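Local structure of acetylcholine-binding protein (Bulinus truncatus, 2BJ0) at residues L25-N30 with F149-G154; N30-N35 with G154-V159; E47-T52 with V113-V118; V73-S78 with V102-D107; T143-Q148 with C187-D192. The protein probably binds acetylcholine and related ligands at the interfaces of a pentamer that resembles the extracellular domain of nicotinic receptors. All coordinates share one frame; numbering follows the deposited sequence.

Contact 1: residues L25-N30 with F149-G154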
# COMPACT_ATOMS: atom_id res chain seq x y z
N LEU A 25 15.74 12.89 25.27
CA LEU A 25 16.24 13.30 23.96
C LEU A 25 15.51 14.58 23.57
O LEU A 25 14.29 14.63 23.61
CB LEU A 25 15.99 12.21 22.91
CG LEU A 25 16.39 12.52 21.48
CD1 LEU A 25 17.88 12.41 21.34
CD2 LEU A 25 15.71 11.58 20.52
N ASN A 26 16.27 15.62 23.23
CA ASN A 26 15.68 16.87 22.77
C ASN A 26 15.38 16.80 21.30
O ASN A 26 16.27 16.63 20.47
CB ASN A 26 16.64 18.04 22.96
CG ASN A 26 16.70 18.54 24.38
OD1 ASN A 26 17.57 19.35 24.71
ND2 ASN A 26 15.78 18.07 25.24
N VAL A 27 14.13 16.98 20.93
CA VAL A 27 13.83 16.96 19.53
C VAL A 27 13.24 18.30 19.16
O VAL A 27 12.23 18.70 19.72
CB VAL A 27 12.84 15.81 19.20
CG1 VAL A 27 12.46 15.84 17.72
CG2 VAL A 27 13.46 14.49 19.58
N SER A 28 13.87 19.01 18.24
CA SER A 28 13.37 20.30 17.82
C SER A 28 12.52 20.17 16.58
O SER A 28 12.93 19.51 15.63
CB SER A 28 14.54 21.21 17.48
OG SER A 28 15.50 21.14 18.52
N LEU A 29 11.35 20.82 16.59
CA LEU A 29 10.43 20.85 15.44
C LEU A 29 10.17 22.27 15.00
O LEU A 29 9.94 23.15 15.84
CB LEU A 29 9.07 20.27 15.81
CG LEU A 29 9.03 18.81 16.23
CD1 LEU A 29 7.58 18.37 16.50
CD2 LEU A 29 9.70 17.98 15.14
N ASN A 30 10.23 22.47 13.70
CA ASN A 30 9.75 23.67 13.02
C ASN A 30 8.86 23.17 11.89
O ASN A 30 8.95 22.00 11.54
CB ASN A 30 10.92 24.51 12.49
CG ASN A 30 11.53 25.42 13.57
OD1 ASN A 30 12.73 25.40 13.80
ND2 ASN A 30 10.67 26.19 14.26
N PHE A 149 11.47 11.88 25.63
CA PHE A 149 11.36 12.61 24.37
C PHE A 149 10.86 14.01 24.69
O PHE A 149 9.68 14.19 24.95
CB PHE A 149 10.31 11.86 23.55
CG PHE A 149 10.14 12.31 22.13
CD1 PHE A 149 9.49 13.49 21.81
CD2 PHE A 149 10.48 11.44 21.09
CE1 PHE A 149 9.27 13.86 20.50
CE2 PHE A 149 10.23 11.78 19.76
CZ PHE A 149 9.62 13.00 19.46
N ALA A 150 11.74 15.00 24.67
CA ALA A 150 11.29 16.37 24.95
C ALA A 150 11.26 17.19 23.68
O ALA A 150 12.23 17.22 22.95
CB ALA A 150 12.20 17.02 26.00
N LEU A 151 10.13 17.85 23.41
CA LEU A 151 9.95 18.70 22.23
C LEU A 151 10.39 20.10 22.56
O LEU A 151 10.13 20.60 23.66
CB LEU A 151 8.48 18.77 21.83
CG LEU A 151 7.93 17.62 20.99
CD1 LEU A 151 6.50 17.89 20.57
CD2 LEU A 151 8.80 17.41 19.78
N ILE A 152 11.06 20.74 21.60
CA ILE A 152 11.45 22.13 21.72
C ILE A 152 11.21 22.79 20.37
O ILE A 152 11.21 22.12 19.32
CB ILE A 152 12.95 22.29 22.18
CG1 ILE A 152 13.92 21.67 21.18
CG2 ILE A 152 13.19 21.69 23.60
CD1 ILE A 152 15.41 21.84 21.55
N THR A 153 10.94 24.09 20.39
CA THR A 153 10.89 24.86 19.16
C THR A 153 12.28 24.94 18.52
O THR A 153 13.29 25.24 19.18
CB THR A 153 10.27 26.25 19.42
OG1 THR A 153 8.86 26.08 19.64
CG2 THR A 153 10.29 27.14 18.16
N GLY A 154 12.32 24.63 17.24
CA GLY A 154 13.57 24.67 16.49
C GLY A 154 14.08 26.06 16.17
O GLY A 154 13.41 27.07 16.45
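L25 meets A150 through the backbone: A150 N donates to L25 O at 2.8 Å, opening the register of two strands that run parallel, 25-30 and 149-153. The leucine side chain itself packs on L19 and W81. N26 stands on the other face of the sheet, where its ND2 lies 3.8 Å from the methyl CB of A150. V27 is gripped by two bonds: its N donates nearly straight to A150 O (173°), and its O accepts from I152 N at 3.0 Å. With CG1 trans to the backbone N (chi1 177°), the other branch, CG2, sits over one face of the F149 ring, a CH-pi contact offset toward the rim and 4.2 Å from the ring centroid. This is the one parallel pairing in the curled mixed sheet of an immunoglobulin-like sandwich, the fold of the Cys-loop ligand-binding domain; strand 45-57 runs along the other edge of strand 25-40. S28 returns to the face of N26. Its OG lies 3.1 Å from I152 CD1, because the CG1 branch of I152 occupies the crowded position between N and carbonyl carbon (chi1 61°) and leans over the serine. L29 puts CD1 3.6 Å from L151 CD2 in the core beside I194, while its O takes G154 N at 3.1 Å from above the carbonyl plane as the partner strand ends. N30 points its amide at the following turn, though the place of OD1 is doubtful; with an alanine here, the backbone N of E156 would probably be left without its side-chain acceptor. N30 ND2 also lies 4.0 Å from T153 CG2.

Contact 2: residues N30-N35 with G154-V159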
# COMPACT_ATOMS: atom_id res chain seq x y z
N ASN A 30 10.23 22.47 13.70
CA ASN A 30 9.75 23.67 13.02
C ASN A 30 8.86 23.17 11.89
O ASN A 30 8.95 22.00 11.54
CB ASN A 30 10.92 24.51 12.49
CG ASN A 30 11.53 25.42 13.57
OD1 ASN A 30 12.73 25.40 13.80
ND2 ASN A 30 10.67 26.19 14.26
N PHE A 31 8.02 24.03 11.34
CA PHE A 31 7.05 23.62 10.34
C PHE A 31 7.00 24.64 9.24
O PHE A 31 7.25 25.82 9.46
CB PHE A 31 5.65 23.44 10.95
CG PHE A 31 5.57 22.38 12.00
CD1 PHE A 31 5.34 21.05 11.66
CD2 PHE A 31 5.70 22.72 13.34
CE1 PHE A 31 5.27 20.07 12.62
CE2 PHE A 31 5.62 21.74 14.31
CZ PHE A 31 5.40 20.40 13.95
N LYS A 32 6.65 24.17 8.05
CA LYS A 32 6.37 25.03 6.93
C LYS A 32 5.00 24.63 6.40
O LYS A 32 4.83 23.52 5.87
CB LYS A 32 7.42 24.85 5.83
CG LYS A 32 8.86 25.20 6.24
CD LYS A 32 9.04 26.72 6.22
CE LYS A 32 10.15 27.12 7.14
NZ LYS A 32 10.31 28.60 7.17
N LEU A 33 4.02 25.53 6.52
CA LEU A 33 2.73 25.32 5.91
C LEU A 33 2.85 25.76 4.45
O LEU A 33 3.04 26.93 4.19
CB LEU A 33 1.60 26.04 6.66
CG LEU A 33 0.16 25.91 6.13
CD1 LEU A 33 -0.29 24.44 6.14
CD2 LEU A 33 -0.84 26.74 6.92
N MET A 34 2.79 24.79 3.53
CA MET A 34 3.06 25.02 2.11
C MET A 34 1.83 25.37 1.28
O MET A 34 1.91 26.17 0.33
CB MET A 34 3.72 23.78 1.49
CG MET A 34 4.97 23.32 2.22
SD MET A 34 6.31 24.52 2.15
CE MET A 34 6.71 24.49 0.40
N ASN A 35 0.71 24.76 1.62
CA ASN A 35 -0.48 24.90 0.85
C ASN A 35 -1.69 24.39 1.68
O ASN A 35 -1.53 23.55 2.55
CB ASN A 35 -0.36 24.09 -0.43
CG ASN A 35 -1.27 24.51 -1.54
OD1 ASN A 35 -2.14 25.36 -1.35
ND2 ASN A 35 -1.08 23.94 -2.73
N GLY A 154 12.32 24.63 17.24
CA GLY A 154 13.57 24.67 16.49
C GLY A 154 14.08 26.06 16.17
O GLY A 154 13.41 27.07 16.45
N GLU A 155 15.26 26.09 15.55
CA GLU A 155 16.02 27.32 15.24
C GLU A 155 15.27 28.48 14.58
O GLU A 155 15.64 29.65 14.76
CB GLU A 155 17.21 26.96 14.37
CG GLU A 155 18.25 26.13 15.08
CD GLU A 155 19.51 26.01 14.25
OE1 GLU A 155 19.42 25.63 13.05
OE2 GLU A 155 20.60 26.33 14.79
N GLU A 156 14.23 28.17 13.80
CA GLU A 156 13.49 29.18 13.06
C GLU A 156 12.48 29.96 13.90
O GLU A 156 11.81 30.87 13.40
CB GLU A 156 12.82 28.54 11.86
CG GLU A 156 13.81 27.91 10.89
CD GLU A 156 13.18 27.63 9.55
OE1 GLU A 156 12.19 28.32 9.22
OE2 GLU A 156 13.67 26.73 8.82
N GLY A 157 12.37 29.58 15.16
CA GLY A 157 11.38 30.14 16.07
C GLY A 157 9.95 29.72 15.75
O GLY A 157 9.71 28.74 15.02
N VAL A 158 9.01 30.48 16.28
CA VAL A 158 7.60 30.17 16.23
C VAL A 158 6.96 30.94 15.07
O VAL A 158 5.77 30.83 14.80
CB VAL A 158 6.98 30.51 17.62
CG1 VAL A 158 5.51 30.97 17.55
CG2 VAL A 158 7.15 29.34 18.58
N VAL A 159 7.78 31.69 14.35
CA VAL A 159 7.29 32.80 13.53
C VAL A 159 7.41 32.63 12.01
O VAL A 159 6.94 33.50 11.27
CB VAL A 159 8.03 34.11 13.92
CG1 VAL A 159 7.65 34.52 15.33
CG2 VAL A 159 9.58 33.92 13.76
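K32 of strand 25-40 reaches the turn at E156, NZ meeting OE1 at 2.8 Å in a salt bridge that uses the syn lone pair of the carboxylate oxygen. The lysine bends at its second torsion (chi2 -79°) and then runs nearly straight, so that its ammonium arrives beside the turn; the glutamate is extended beyond CG (chi2 -164°), and the two side chains cross at about a right angle. CE follows the nitrogen in, 3.2 Å from E156 OE1. K32 NZ is held more strongly by E163 and also bonds N160 O, so E156 is one of several acceptors round a buried ammonium. Residues G154 to G157 form a type I beta turn, closed by G157 N to G154 O at 3.0 Å, at the start of the loop between strands 149-153 and 170-183 that corresponds to loop F of nicotinic receptors. G157 leaves the turn with a positive phi of 70°. N30 meets this turn from strand 25-40: E156 N donates to N30 OD1 at 3.2 Å, although the place of that oxygen is less certain. The other carboxylate oxygen of E156, OE2, bonds Q53 NE2 of the adjoining strand 45-57 and S185 OG of the second subunit, whose C186 packs on the glutamate. A glutamine in place of E156 would probably leave K32 without one of its two carboxylate mates.

Contact 3: residues E47-T52 with V113-V118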
# COMPACT_ATOMS: atom_id res chain seq x y z
N GLU A 47 -7.31 20.05 4.46
CA GLU A 47 -6.11 19.27 4.11
C GLU A 47 -5.06 20.30 3.76
O GLU A 47 -5.31 21.21 2.99
CB GLU A 47 -6.31 18.38 2.86
CG GLU A 47 -7.20 17.16 2.99
CD GLU A 47 -6.96 16.13 1.87
OE1 GLU A 47 -6.40 16.48 0.79
OE2 GLU A 47 -7.30 14.94 2.07
N VAL A 48 -3.89 20.13 4.35
CA VAL A 48 -2.77 21.02 4.13
C VAL A 48 -1.59 20.21 3.62
O VAL A 48 -1.53 19.01 3.84
CB VAL A 48 -2.34 21.74 5.47
CG1 VAL A 48 -3.47 22.57 6.04
CG2 VAL A 48 -1.85 20.74 6.49
N VAL A 49 -0.67 20.87 2.93
CA VAL A 49 0.69 20.35 2.78
C VAL A 49 1.61 21.03 3.80
O VAL A 49 1.67 22.26 3.88
CB VAL A 49 1.21 20.54 1.37
CG1 VAL A 49 2.67 20.04 1.24
CG2 VAL A 49 0.32 19.78 0.40
N LEU A 50 2.35 20.20 4.53
CA LEU A 50 3.13 20.64 5.67
C LEU A 50 4.49 19.95 5.63
O LEU A 50 4.57 18.71 5.51
CB LEU A 50 2.37 20.24 6.95
CG LEU A 50 2.92 20.61 8.33
CD1 LEU A 50 2.81 22.13 8.61
CD2 LEU A 50 2.22 19.81 9.43
N TRP A 51 5.58 20.73 5.68
CA TRP A 51 6.88 20.16 6.01
C TRP A 51 7.08 20.24 7.51
O TRP A 51 6.83 21.29 8.09
CB TRP A 51 8.01 20.93 5.35
CG TRP A 51 7.96 21.04 3.88
CD1 TRP A 51 7.05 20.46 3.00
CD2 TRP A 51 8.89 21.76 3.06
NE1 TRP A 51 7.37 20.78 1.70
CE2 TRP A 51 8.49 21.57 1.70
CE3 TRP A 51 10.02 22.56 3.32
CZ2 TRP A 51 9.17 22.15 0.64
CZ3 TRP A 51 10.70 23.13 2.24
CH2 TRP A 51 10.28 22.92 0.93
N THR A 52 7.52 19.13 8.11
CA THR A 52 7.90 19.04 9.51
C THR A 52 9.40 18.96 9.50
O THR A 52 9.95 18.08 8.87
CB THR A 52 7.35 17.75 10.17
OG1 THR A 52 5.95 17.89 10.37
CG2 THR A 52 7.88 17.59 11.62
N VAL A 113 13.07 15.93 7.35
CA VAL A 113 12.09 16.89 6.87
C VAL A 113 11.12 16.18 5.96
O VAL A 113 11.25 16.27 4.76
CB VAL A 113 12.73 18.08 6.11
CG1 VAL A 113 11.65 19.15 5.77
CG2 VAL A 113 13.85 18.72 6.91
N PRO A 114 10.14 15.49 6.53
CA PRO A 114 9.08 14.92 5.72
C PRO A 114 8.08 15.99 5.18
O PRO A 114 7.64 16.85 5.94
CB PRO A 114 8.36 13.96 6.70
CG PRO A 114 8.71 14.41 8.08
CD PRO A 114 9.98 15.21 7.98
N SER A 115 7.74 15.95 3.89
CA SER A 115 6.59 16.71 3.43
C SER A 115 5.36 15.80 3.47
O SER A 115 5.37 14.71 2.82
CB SER A 115 6.83 17.25 2.02
OG SER A 115 5.69 18.00 1.60
N GLN A 116 4.29 16.20 4.19
CA GLN A 116 3.07 15.36 4.27
C GLN A 116 1.79 16.11 4.02
O GLN A 116 1.65 17.29 4.40
CB GLN A 116 2.94 14.65 5.63
CG GLN A 116 4.20 13.87 6.09
CD GLN A 116 4.19 13.60 7.57
OE1 GLN A 116 4.48 14.50 8.40
NE2 GLN A 116 3.83 12.41 7.92
N ARG A 117 0.85 15.43 3.39
CA ARG A 117 -0.51 15.93 3.24
C ARG A 117 -1.33 15.39 4.41
O ARG A 117 -1.48 14.18 4.54
CB ARG A 117 -1.14 15.48 1.90
CG ARG A 117 -2.57 15.98 1.81
CD ARG A 117 -3.29 15.77 0.47
NE ARG A 117 -3.10 14.44 -0.10
CZ ARG A 117 -4.06 13.74 -0.68
NH1 ARG A 117 -5.31 14.20 -0.73
NH2 ARG A 117 -3.78 12.55 -1.18
N VAL A 118 -1.87 16.31 5.23
CA VAL A 118 -2.53 16.03 6.50
C VAL A 118 -3.97 16.57 6.51
O VAL A 118 -4.21 17.73 6.19
CB VAL A 118 -1.77 16.71 7.70
CG1 VAL A 118 -2.29 16.20 9.02
CG2 VAL A 118 -0.29 16.37 7.64
O HOH W 1 4.73 17.27 8.17
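V118 pairs with V48 as an antiparallel hydrogen-bonded pair, V48 N to V118 O at 3.0 Å and V118 N to V48 O at 3.1 Å. Their side chains share one face of the sheet, V118 CB lying 4.2 Å from V48 CG2. At the other end T52 packs its CB against the proline ring of P114, 4.2 Å from CG, while T52 N donates to P114 O. T52 OG1 donates to a water at 2.6 Å; that water in turn donates to L50 O and, at 2.8 Å, to Q116 OE1, tying the strands together through a threonine, a main-chain carbonyl and an amide. R117 supplies the charged contact: its chain leaves extended (chi1 178°) and kinks at chi3 (45°), bringing NH1 to E47 OE1 at 2.9 Å. The oxygen lies at the edge of the guanidinium, in its plane, but the carboxylate is turned 76° from that plane. R119 holds the second oxygen of E47, and E95 takes R117 NH2. Strand 45-57 thus lies between 25-40 and 109-121; F198 and I196 of strand 190-202 and F87 of strand 85-87 pack on the face of V48, L50 and V118, while W51 meets W142 of the second subunit edge-to-face.

Contact 4: residues V73-S78 with V102-D107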
# COMPACT_ATOMS: atom_id res chain seq x y z
N VAL A 73 25.85 12.90 5.54
CA VAL A 73 25.39 11.75 4.78
C VAL A 73 23.88 11.64 4.95
O VAL A 73 23.34 11.81 6.05
CB VAL A 73 26.17 10.42 5.15
CG1 VAL A 73 25.85 9.94 6.51
CG2 VAL A 73 25.89 9.29 4.12
N SER A 74 23.23 11.39 3.82
CA SER A 74 21.82 11.09 3.77
C SER A 74 21.62 9.56 3.79
O SER A 74 22.28 8.83 3.04
CB SER A 74 21.25 11.71 2.49
OG SER A 74 19.94 11.24 2.19
N LEU A 75 20.73 9.09 4.65
CA LEU A 75 20.44 7.68 4.81
C LEU A 75 18.94 7.44 4.82
O LEU A 75 18.17 8.33 5.23
CB LEU A 75 21.07 7.13 6.08
CG LEU A 75 22.59 7.30 6.22
CD1 LEU A 75 22.99 7.37 7.70
CD2 LEU A 75 23.29 6.17 5.47
N PRO A 76 18.52 6.25 4.40
CA PRO A 76 17.13 5.89 4.50
C PRO A 76 16.75 5.89 5.96
O PRO A 76 17.53 5.47 6.82
CB PRO A 76 17.08 4.43 3.95
CG PRO A 76 18.32 4.29 3.12
CD PRO A 76 19.34 5.15 3.86
N VAL A 77 15.56 6.40 6.21
CA VAL A 77 14.91 6.41 7.48
C VAL A 77 14.88 5.07 8.18
O VAL A 77 14.95 5.02 9.40
CB VAL A 77 13.49 6.99 7.28
CG1 VAL A 77 12.45 6.33 8.12
CG2 VAL A 77 13.51 8.49 7.50
N SER A 78 14.78 3.97 7.43
CA SER A 78 14.76 2.64 8.03
C SER A 78 16.09 2.27 8.72
O SER A 78 16.14 1.27 9.43
CB SER A 78 14.48 1.60 6.95
OG SER A 78 15.52 1.63 6.00
N VAL A 102 16.99 10.71 6.08
CA VAL A 102 17.52 11.69 7.05
C VAL A 102 18.92 12.08 6.59
O VAL A 102 19.52 11.39 5.72
CB VAL A 102 17.57 11.13 8.50
CG1 VAL A 102 16.18 10.67 8.96
CG2 VAL A 102 18.56 9.99 8.63
N VAL A 103 19.44 13.17 7.16
CA VAL A 103 20.81 13.61 6.91
C VAL A 103 21.52 13.76 8.23
O VAL A 103 21.06 14.48 9.12
CB VAL A 103 20.87 14.95 6.18
CG1 VAL A 103 22.33 15.43 6.08
CG2 VAL A 103 20.19 14.86 4.79
N VAL A 104 22.64 13.05 8.33
CA VAL A 104 23.46 12.97 9.53
C VAL A 104 24.70 13.84 9.29
O VAL A 104 25.37 13.70 8.27
CB VAL A 104 23.91 11.51 9.79
CG1 VAL A 104 24.66 11.40 11.07
CG2 VAL A 104 22.72 10.58 9.79
N SER A 105 24.97 14.73 10.24
CA SER A 105 26.12 15.64 10.21
C SER A 105 27.31 15.03 10.92
O SER A 105 27.14 14.08 11.67
CB SER A 105 25.76 16.95 10.90
OG SER A 105 24.73 17.59 10.18
N LYS A 106 28.49 15.63 10.73
CA LYS A 106 29.75 15.15 11.35
C LYS A 106 29.71 15.09 12.87
O LYS A 106 30.41 14.28 13.46
CB LYS A 106 30.96 16.00 10.93
CG LYS A 106 31.46 15.71 9.51
CD LYS A 106 32.99 15.45 9.42
CE LYS A 106 33.35 15.05 7.97
NZ LYS A 106 34.43 14.01 7.84
N ASP A 107 28.91 15.93 13.51
CA ASP A 107 28.82 15.85 14.95
C ASP A 107 27.68 14.92 15.46
O ASP A 107 27.42 14.83 16.66
CB ASP A 107 28.71 17.26 15.54
CG ASP A 107 27.36 17.90 15.26
OD1 ASP A 107 26.61 17.43 14.36
OD2 ASP A 107 26.95 18.88 15.92
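V73 and V104 lie side by side and point the same way from neighbouring antiparallel strands, V73 CG1 4.1 Å from V104 CB. V73 reaches it by placing CG1 between its own N and carbonyl carbon (chi1 69°). L75, two residues on and on the same face, comes at V104 obliquely: its CD1 touches V104 CG2 at 3.8 Å, so V104 is met by V73 at its CB and by L75 at CG2. V77 belongs to the short 3-10 segment after P76; its CG2 meets V102 CG1 at 3.7 Å with the two side chains at about a right angle. M80 packs on both V102 and V104, L64 on L75, and V110 and Y112 of strand 109-121 on V102, which completes an apolar layer on this face. Beneath the side chains four bonds join the backbones, two for each hydrogen-bonded pair: V104 N to V73 O at 2.7 Å and V73 N to V104 O at 2.9 Å, then V102 N to L75 O and L75 N to V102 O, both at 2.8 Å. S74 and V103 face the other way as a non-hydrogen-bonded pair, S74 CB 4.0 Å from V103 CG2. With OG trans to the backbone N (chi1 167°), S74 bonds T143 OG1 of the second subunit as well as R101 NH1, and V103 packs on the same threonine. Strand 72-76, paired within the chain with 101-105 alone, is thus an end strand of the sandwich sheet, and its face bearing S74 and V103 takes part in the subunit interface of the pentamer.

Contact 5: residues T143-Q148 with C187-D192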
# COMPACT_ATOMS: atom_id res chain seq x y z
N THR A 143 4.19 7.66 21.52
CA THR A 143 4.50 6.66 22.54
C THR A 143 5.70 6.92 23.42
O THR A 143 5.99 6.05 24.24
CB THR A 143 4.72 5.23 21.90
OG1 THR A 143 5.89 5.27 21.07
CG2 THR A 143 3.57 4.87 20.97
N HIS A 144 6.37 8.07 23.28
CA HIS A 144 7.48 8.46 24.16
C HIS A 144 7.06 9.66 25.04
O HIS A 144 6.77 10.73 24.53
CB HIS A 144 8.74 8.85 23.35
CG HIS A 144 9.30 7.72 22.50
ND1 HIS A 144 8.90 7.50 21.20
CD2 HIS A 144 10.25 6.79 22.77
CE1 HIS A 144 9.55 6.45 20.72
NE2 HIS A 144 10.38 6.01 21.64
N ASP A 145 7.00 9.46 26.35
CA ASP A 145 6.62 10.56 27.29
C ASP A 145 7.78 11.55 27.43
O ASP A 145 8.85 11.31 26.89
CB ASP A 145 6.19 9.99 28.65
CG ASP A 145 7.31 9.26 29.38
OD1 ASP A 145 8.49 9.67 29.26
OD2 ASP A 145 7.12 8.26 30.09
N ASN A 146 7.59 12.65 28.16
CA ASN A 146 8.61 13.68 28.13
C ASN A 146 9.80 13.42 29.05
O ASN A 146 10.73 14.23 29.11
CB ASN A 146 8.05 15.07 28.32
CG ASN A 146 7.36 15.24 29.65
OD1 ASN A 146 7.48 14.40 30.55
ND2 ASN A 146 6.61 16.33 29.77
N LYS A 147 9.78 12.29 29.74
CA LYS A 147 10.97 11.79 30.41
C LYS A 147 11.98 11.24 29.42
O LYS A 147 13.16 11.20 29.72
CB LYS A 147 10.60 10.71 31.43
CG LYS A 147 10.54 11.14 32.88
CD LYS A 147 9.72 12.42 33.13
CE LYS A 147 9.72 12.78 34.64
NZ LYS A 147 9.44 14.24 34.92
N GLN A 148 11.51 10.81 28.24
CA GLN A 148 12.39 10.26 27.19
C GLN A 148 12.54 11.19 25.99
O GLN A 148 13.62 11.30 25.43
CB GLN A 148 11.85 8.90 26.72
CG GLN A 148 11.99 7.83 27.76
CD GLN A 148 11.56 6.46 27.27
OE1 GLN A 148 11.25 6.27 26.10
NE2 GLN A 148 11.52 5.51 28.19
N CYS A 187 -0.70 6.66 31.07
CA CYS A 187 0.66 6.79 31.58
C CYS A 187 0.83 7.79 32.72
O CYS A 187 0.06 8.73 32.87
CB CYS A 187 1.59 7.16 30.42
SG CYS A 187 1.25 6.23 28.89
N GLU A 188 1.88 7.59 33.51
CA GLU A 188 2.14 8.44 34.65
C GLU A 188 2.73 9.79 34.22
O GLU A 188 2.34 10.84 34.73
CB GLU A 188 3.05 7.74 35.66
CG GLU A 188 2.87 8.23 37.08
CD GLU A 188 4.10 8.00 37.95
OE1 GLU A 188 4.96 7.17 37.58
OE2 GLU A 188 4.19 8.67 39.02
N ASN A 189 3.69 9.74 33.28
CA ASN A 189 4.34 10.96 32.77
C ASN A 189 3.52 11.71 31.71
O ASN A 189 2.62 11.15 31.07
CB ASN A 189 5.75 10.65 32.23
CG ASN A 189 6.66 9.97 33.26
OD1 ASN A 189 6.76 10.41 34.41
ND2 ASN A 189 7.32 8.90 32.84
N MET A 190 3.82 12.99 31.55
CA MET A 190 3.18 13.78 30.52
C MET A 190 3.86 13.59 29.15
O MET A 190 5.00 13.14 29.06
CB MET A 190 3.19 15.25 30.90
CG MET A 190 2.48 15.60 32.21
SD MET A 190 2.46 17.41 32.32
CE MET A 190 3.12 17.68 33.98
N TYR A 191 3.12 13.95 28.11
CA TYR A 191 3.61 13.95 26.75
C TYR A 191 3.71 15.39 26.26
O TYR A 191 2.82 16.17 26.51
CB TYR A 191 2.65 13.14 25.87
CG TYR A 191 2.83 11.65 26.07
CD1 TYR A 191 2.49 11.04 27.28
CD2 TYR A 191 3.36 10.85 25.06
CE1 TYR A 191 2.67 9.66 27.47
CE2 TYR A 191 3.55 9.49 25.25
CZ TYR A 191 3.20 8.90 26.45
OH TYR A 191 3.41 7.55 26.64
N ASP A 192 4.79 15.74 25.58
CA ASP A 192 4.88 17.03 24.91
C ASP A 192 4.14 17.05 23.57
O ASP A 192 4.14 16.06 22.83
CB ASP A 192 6.32 17.35 24.62
CG ASP A 192 7.13 17.64 25.88
OD1 ASP A 192 6.56 17.72 26.99
OD2 ASP A 192 8.35 17.76 25.83
O HOH W 2 6.71 13.33 24.59
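Y191 offers one ring face to D145: the CA of D145 stands over the ring centre, 3.8 Å from the centroid and only 7° off the normal, a CH-pi contact, with D145 N over the same face. T143 C approaches at the ring edge, near its plane, 3.8 Å from CE2. The other flat groups meet turned. N189 ND2 donates in its own amide plane to D145 OD2 at 2.8 Å, but comes from above the carboxylate plane, the two planes standing 89° apart. N146 ND2 gives D192 OD1 a bond of 3.1 Å on the syn side but tilted out of the carboxylate plane. N146 takes this place with its CG between N and carbonyl carbon (chi1 61°), and its backbone N donates to M190 O at 2.8 Å. D145 OD1 accepts from K147 N at 3.0 Å, an Asx turn that fixes the loop. A water bridges H144 O and D192 N, 2.6 Å from the carbonyl oxygen. D192 OD2 is taken by L151 N, while H144 ND1 and T143 OG1 bond D84. The carboxylate of D145 is held by the turn and by N189, which probably tethers the start of strand 190-202, just after the C186-C187 disulfide of loop C, to the loop carrying T143. A bound 3-cyclohexyl-1-propylsulfonic acid, probably from the crystallisation liquor, lies about 3 Å from the Y191 side chain, a place consistent with Y191 lining the ligand pocket.

In the fold
Contacts 1 and 2 follow each other on strand 25-40, share N30 and G154, and have centres about 13 Å apart. Contact 3 adds the next strands of the sheet: M34 N reaches V49 O at 2.8 Å beside contact 2. Contact 4 lies in the same sheet, its nearest atoms about 6 Å from contact 3. Contact 5 joins contact 1 by L151 N to D192 OD2 at 3.0 Å, but its centre lies about 26 Å from contact 4 within the chain, although contact 4 of one subunit adjoins contact 5 of the next. E156 and W51 of contacts 2 and 3 face the second subunit, probably as the complementary side of a binding site whose principal side, on that neighbour, would include its copy of Y191.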